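Local coordinates for hypothetical protein (Sus scrofa, PDB 3WOC), which is a prostate-derived, heparin-binding lectin of boar sperm with a beta-prism fold, probably involved in sperm capacitation, at residues H83-T88 against S93-L98; I40-R43 against W48-K51. All coordinates share one frame; numbering follows the deposited sequence.

Contact 1: H83-T88 against S93-L98; sequences HVTLIT and SASFGL
His83 reaches across to Ser95, Gly97 and Leu98. His83 CB packs 3.3 Å from Leu98 O. CG lies anti to the backbone N (chi1 173°), which sets the ring beside the backbone carbonyl carbon, with ND1 facing Gly97 O. His83 ND1 donates to Gly97 O at 3.2 Å. The N-H points almost straight at the oxygen, which lies near the ring plane, but ND1 stands well above the carbonyl plane of Gly97, off the lone-pair directions. His83 CE1 meets Ser95 CB at 3.6 Å, and NE2 makes no bond to Ser95.

Beyond His83 the strands pair antiparallel. Val84 and Phe96 exchange two backbone hydrogen bonds, and so do Leu86 and Ala94. Between these pairs Thr85 and Ser95 face each other, with Thr85 CB 3.5 Å from Ser95 OG. On the other face Leu86 CD1 touches Phe96 CE2 at 3.6 Å, the two side chains crossing at about a right angle.

The two strands form a beta hairpin, with 93-97 at the edge of its four-stranded sheet and 70-77 on the far side of 81-88. Leu86 and Phe96 pack inward on Ile27 and Leu62, in strands 24-31 and 58-63 of another sheet of the prism.

Contact 2: I40-R43 against W48-K51; sequences IQVR and WSEK
Arg43 and Trp48 meet through a CH-pi contact. Arg43 CB sits over the six-membered ring of Trp48, 3.6 Å from its centroid and 13° off the normal. The side chain then runs on across the indole, and Arg43 CD comes to 3.6 Å from Trp48 NE1. Arg43 and Trp48 form an antiparallel non-hydrogen-bonded pair, with both side chains on the same face of the sheet. At the ring edge, Trp48 CZ3 lies 3.3 Å from Gln41 O.

Three hydrogen bonds centre on Ser49. Ser49 N donates to Val42 O at 2.8 Å. Ser49 OG accepts from Val42 N at 3.0 Å in a nearly straight bond; chi1 of 68° turns the hydroxyl back to the strand. Ser49 O receives Gln41 NE2 at 2.6 Å, with the donor nearly along the C=O axis. The Gln41 chain is extended beyond CG, which carries the amide out to this oxygen.

Van der Waals contact adds to the polar grip. Val42 CG1 lies 3.3 Å from Ser49 OG. Lys51 CD passes Gln41 OE1 more loosely.

Outside the hairpin, Arg43 NE bonds Thr25 OG1, and Arg28 makes a cation-pi contact with Trp48.

The chemistry implies a hairpin joined partly by side chains. Ser49 OG takes the backbone N-H of Val42, a role usually filled by a carbonyl, while the side-chain amide of Gln41 adds a hydrogen bond to Ser49 O. With Arg43 CB over one face and Gln41 O at the edge, the strand probably helps hold the indole in place.

In the fold
Both contacts are beta hairpins of the jacalin-like domain, each in a different four-stranded sheet of the beta-prism. Contact 2 closes along the chain before contact 1 opens. Their centres are about 16 Å apart and their nearest atoms about 7 Å, so they do not touch. Each hairpin supplies an outermost strand of its sheet, 47-53 in contact 2 and 93-97 in contact 1. Strands 24-31 and 58-63 lie between them: they share the sheet of contact 2 and pack against Leu86 and Phe96 of contact 1. In contact 2 the side chain of Ser49 is about 4 Å from a bound 1,4-diethylene dioxide (DIO), probably from the crystallisation liquor.

Contact 1: H83-T88 against S93-L98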
loop_
_atom_site.group_PDB
_atom_site.type_symbol
_atom_site.label_atom_id
_atom_site.label_comp_id
_atom_site.label_asym_id
_atom_site.label_seq_id
_atom_site.Cartn_x
_atom_site.Cartn_y
_atom_site.Cartn_z
ATOM N N HIS A 83 6.589 -7.214 -4.206
ATOM C CA HIS A 83 6.044 -7.917 -3.057
ATOM C C HIS A 83 5.842 -6.971 -1.879
ATOM O O HIS A 83 6.656 -6.081 -1.633
ATOM C CB HIS A 83 6.988 -9.063 -2.668
ATOM C CG HIS A 83 6.611 -9.764 -1.400
ATOM N ND1 HIS A 83 5.663 -10.764 -1.356
ATOM C CD2 HIS A 83 7.060 -9.614 -0.131
ATOM C CE1 HIS A 83 5.543 -11.198 -0.114
ATOM N NE2 HIS A 83 6.380 -10.518 0.648
ATOM N N VAL A 84 4.738 -7.175 -1.166
ATOM C CA VAL A 84 4.485 -6.507 0.104
ATOM C C VAL A 84 3.921 -7.514 1.107
ATOM O O VAL A 84 2.994 -8.259 0.792
ATOM C CB VAL A 84 3.565 -5.265 -0.085
ATOM C CG1 VAL A 84 2.501 -5.167 0.989
ATOM C CG2 VAL A 84 4.395 -3.991 -0.129
ATOM N N THR A 85 4.526 -7.570 2.291
ATOM C CA THR A 85 3.923 -8.258 3.435
ATOM C C THR A 85 3.680 -7.283 4.584
ATOM O O THR A 85 4.610 -6.669 5.111
ATOM C CB THR A 85 4.708 -9.516 3.916
ATOM O OG1 THR A 85 4.400 -9.779 5.295
ATOM C CG2 THR A 85 6.186 -9.320 3.796
ATOM N N LEU A 86 2.407 -7.150 4.943
ATOM C CA LEU A 86 1.963 -6.246 5.992
ATOM C C LEU A 86 1.863 -7.005 7.303
ATOM O O LEU A 86 1.280 -8.089 7.351
ATOM C CB LEU A 86 0.592 -5.674 5.637
ATOM C CG LEU A 86 0.357 -5.202 4.202
ATOM C CD1 LEU A 86 -1.113 -5.276 3.887
ATOM C CD2 LEU A 86 0.882 -3.790 3.986
ATOM N N ILE A 87 2.432 -6.441 8.365
ATOM C CA ILE A 87 2.379 -7.089 9.671
ATOM C C ILE A 87 1.525 -6.266 10.648
ATOM O O ILE A 87 1.607 -5.037 10.677
ATOM C CB ILE A 87 3.814 -7.472 10.213
ATOM C CG1 ILE A 87 4.169 -6.766 11.525
ATOM C CG2 ILE A 87 4.900 -7.296 9.138
ATOM C CD1 ILE A 87 4.015 -7.653 12.741
ATOM N N THR A 88 0.682 -6.954 11.416
ATOM C CA THR A 88 -0.255 -6.286 12.325
ATOM C C THR A 88 0.224 -6.294 13.775
ATOM O O THR A 88 1.083 -7.091 14.151
ATOM C CB THR A 88 -1.683 -6.906 12.272
ATOM O OG1 THR A 88 -1.659 -8.233 12.818
ATOM C CG2 THR A 88 -2.228 -6.941 10.843
ATOM N N SER A 93 0.219 -11.559 9.549
ATOM C CA SER A 93 0.892 -11.031 8.364
ATOM C C SER A 93 0.166 -11.466 7.095
ATOM O O SER A 93 -0.444 -12.539 7.055
ATOM C CB SER A 93 2.371 -11.436 8.328
ATOM O OG SER A 93 2.538 -12.801 8.001
ATOM N N ALA A 94 0.218 -10.617 6.071
ATOM C CA ALA A 94 -0.443 -10.893 4.802
ATOM C C ALA A 94 0.480 -10.569 3.631
ATOM O O ALA A 94 0.836 -9.412 3.414
ATOM C CB ALA A 94 -1.747 -10.114 4.701
ATOM N N SER A 95 0.864 -11.605 2.888
ATOM C CA SER A 95 1.799 -11.466 1.775
ATOM C C SER A 95 1.096 -11.298 0.433
ATOM O O SER A 95 0.167 -12.043 0.106
ATOM C CB SER A 95 2.755 -12.657 1.720
ATOM O OG SER A 95 3.681 -12.613 2.790
ATOM N N PHE A 96 1.555 -10.310 -0.333
ATOM C CA PHE A 96 1.024 -10.019 -1.663
ATOM C C PHE A 96 2.183 -9.924 -2.647
ATOM O O PHE A 96 3.213 -9.341 -2.332
ATOM C CB PHE A 96 0.245 -8.695 -1.666
ATOM C CG PHE A 96 -0.808 -8.594 -0.595
ATOM C CD1 PHE A 96 -2.124 -8.940 -0.863
ATOM C CD2 PHE A 96 -0.485 -8.137 0.680
ATOM C CE1 PHE A 96 -3.108 -8.845 0.126
ATOM C CE2 PHE A 96 -1.458 -8.043 1.673
ATOM C CZ PHE A 96 -2.770 -8.394 1.396
ATOM N N GLY A 97 2.011 -10.503 -3.833
ATOM C CA GLY A 97 3.014 -10.414 -4.895
ATOM C C GLY A 97 4.170 -11.395 -4.800
ATOM O O GLY A 97 4.269 -12.175 -3.852
ATOM N N LEU A 98 5.056 -11.338 -5.792
ATOM C CA LEU A 98 6.183 -12.262 -5.903
ATOM C C LEU A 98 7.437 -11.705 -5.229
ATOM O O LEU A 98 7.818 -10.559 -5.462
ATOM C CB LEU A 98 6.454 -12.574 -7.383
ATOM C CG LEU A 98 7.587 -13.520 -7.794
ATOM C CD1 LEU A 98 7.281 -14.966 -7.423
ATOM C CD2 LEU A 98 7.846 -13.396 -9.287
#

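Contact 2: I40-R43 against W48-K51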
loop_
_atom_site.group_PDB
_atom_site.type_symbol
_atom_site.label_atom_id
_atom_site.label_comp_id
_atom_site.label_asym_id
_atom_site.label_seq_id
_atom_site.Cartn_x
_atom_site.Cartn_y
_atom_site.Cartn_z
ATOM N N ILE A 40 -3.098 -0.389 -5.602
ATOM C CA ILE A 40 -3.649 -0.652 -4.272
ATOM C C ILE A 40 -4.938 0.114 -3.999
ATOM O O ILE A 40 -5.285 1.064 -4.706
ATOM C CB ILE A 40 -2.634 -0.443 -3.090
ATOM C CG1 ILE A 40 -2.425 1.047 -2.765
ATOM C CG2 ILE A 40 -1.336 -1.244 -3.308
ATOM C CD1 ILE A 40 -1.201 1.675 -3.383
ATOM N N GLN A 41 -5.644 -0.332 -2.968
ATOM C CA GLN A 41 -6.851 0.316 -2.502
ATOM C C GLN A 41 -6.897 0.139 -0.989
ATOM O O GLN A 41 -6.593 -0.936 -0.467
ATOM C CB GLN A 41 -8.076 -0.306 -3.172
ATOM C CG GLN A 41 -9.243 0.648 -3.347
ATOM C CD GLN A 41 -10.318 0.119 -4.291
ATOM O OE1 GLN A 41 -10.148 -0.915 -4.940
ATOM N NE2 GLN A 41 -11.431 0.835 -4.369
ATOM N N VAL A 42 -7.253 1.207 -0.289
ATOM C CA VAL A 42 -7.291 1.195 1.168
ATOM C C VAL A 42 -8.706 1.514 1.655
ATOM O O VAL A 42 -9.353 2.423 1.141
ATOM C CB VAL A 42 -6.211 2.157 1.767
ATOM C CG1 VAL A 42 -6.205 3.494 1.053
ATOM C CG2 VAL A 42 -6.379 2.345 3.269
ATOM N N ARG A 43 -9.191 0.743 2.625
ATOM C CA ARG A 43 -10.519 0.986 3.191
ATOM C C ARG A 43 -10.445 1.769 4.494
ATOM O O ARG A 43 -9.791 1.346 5.448
ATOM C CB ARG A 43 -11.281 -0.323 3.405
ATOM C CG ARG A 43 -12.775 -0.133 3.661
ATOM C CD ARG A 43 -13.471 -1.457 3.904
ATOM N NE ARG A 43 -12.931 -2.147 5.073
ATOM C CZ ARG A 43 -13.461 -3.237 5.622
ATOM N NH1 ARG A 43 -14.564 -3.776 5.115
ATOM N NH2 ARG A 43 -12.889 -3.784 6.689
ATOM N N TRP A 48 -14.000 2.014 0.854
ATOM C CA TRP A 48 -12.798 1.771 0.065
ATOM C C TRP A 48 -12.412 3.033 -0.693
ATOM O O TRP A 48 -13.279 3.772 -1.170
ATOM C CB TRP A 48 -13.020 0.624 -0.924
ATOM C CG TRP A 48 -12.969 -0.741 -0.305
ATOM C CD1 TRP A 48 -14.030 -1.545 -0.001
ATOM C CD2 TRP A 48 -11.793 -1.467 0.080
ATOM N NE1 TRP A 48 -13.591 -2.726 0.553
ATOM C CE2 TRP A 48 -12.222 -2.705 0.615
ATOM C CE3 TRP A 48 -10.419 -1.193 0.028
ATOM C CZ2 TRP A 48 -11.326 -3.668 1.097
ATOM C CZ3 TRP A 48 -9.528 -2.151 0.510
ATOM C CH2 TRP A 48 -9.987 -3.375 1.032
ATOM N N SER A 49 -11.110 3.273 -0.804
ATOM C CA SER A 49 -10.590 4.446 -1.502
ATOM C C SER A 49 -10.678 4.300 -3.023
ATOM O O SER A 49 -11.139 3.283 -3.540
ATOM C CB SER A 49 -9.137 4.704 -1.090
ATOM O OG SER A 49 -8.277 3.683 -1.571
ATOM N N GLU A 50 -10.241 5.342 -3.725
ATOM C CA GLU A 50 -9.992 5.290 -5.159
ATOM C C GLU A 50 -8.894 4.259 -5.454
ATOM O O GLU A 50 -8.013 4.019 -4.622
ATOM C CB GLU A 50 -9.560 6.678 -5.641
ATOM C CG GLU A 50 -9.314 6.818 -7.140
ATOM C CD GLU A 50 -8.604 8.116 -7.497
ATOM O OE1 GLU A 50 -7.876 8.133 -8.516
ATOM O OE2 GLU A 50 -8.766 9.115 -6.759
ATOM N N LYS A 51 -8.964 3.643 -6.633
ATOM C CA LYS A 51 -7.934 2.714 -7.092
ATOM C C LYS A 51 -6.679 3.490 -7.461
ATOM O O LYS A 51 -6.733 4.433 -8.255
ATOM C CB LYS A 51 -8.426 1.932 -8.310
ATOM C CG LYS A 51 -7.473 0.841 -8.792
ATOM C CD LYS A 51 -7.944 -0.549 -8.381
ATOM C CE LYS A 51 -9.118 -1.021 -9.236
ATOM N NZ LYS A 51 -8.782 -1.080 -10.687
#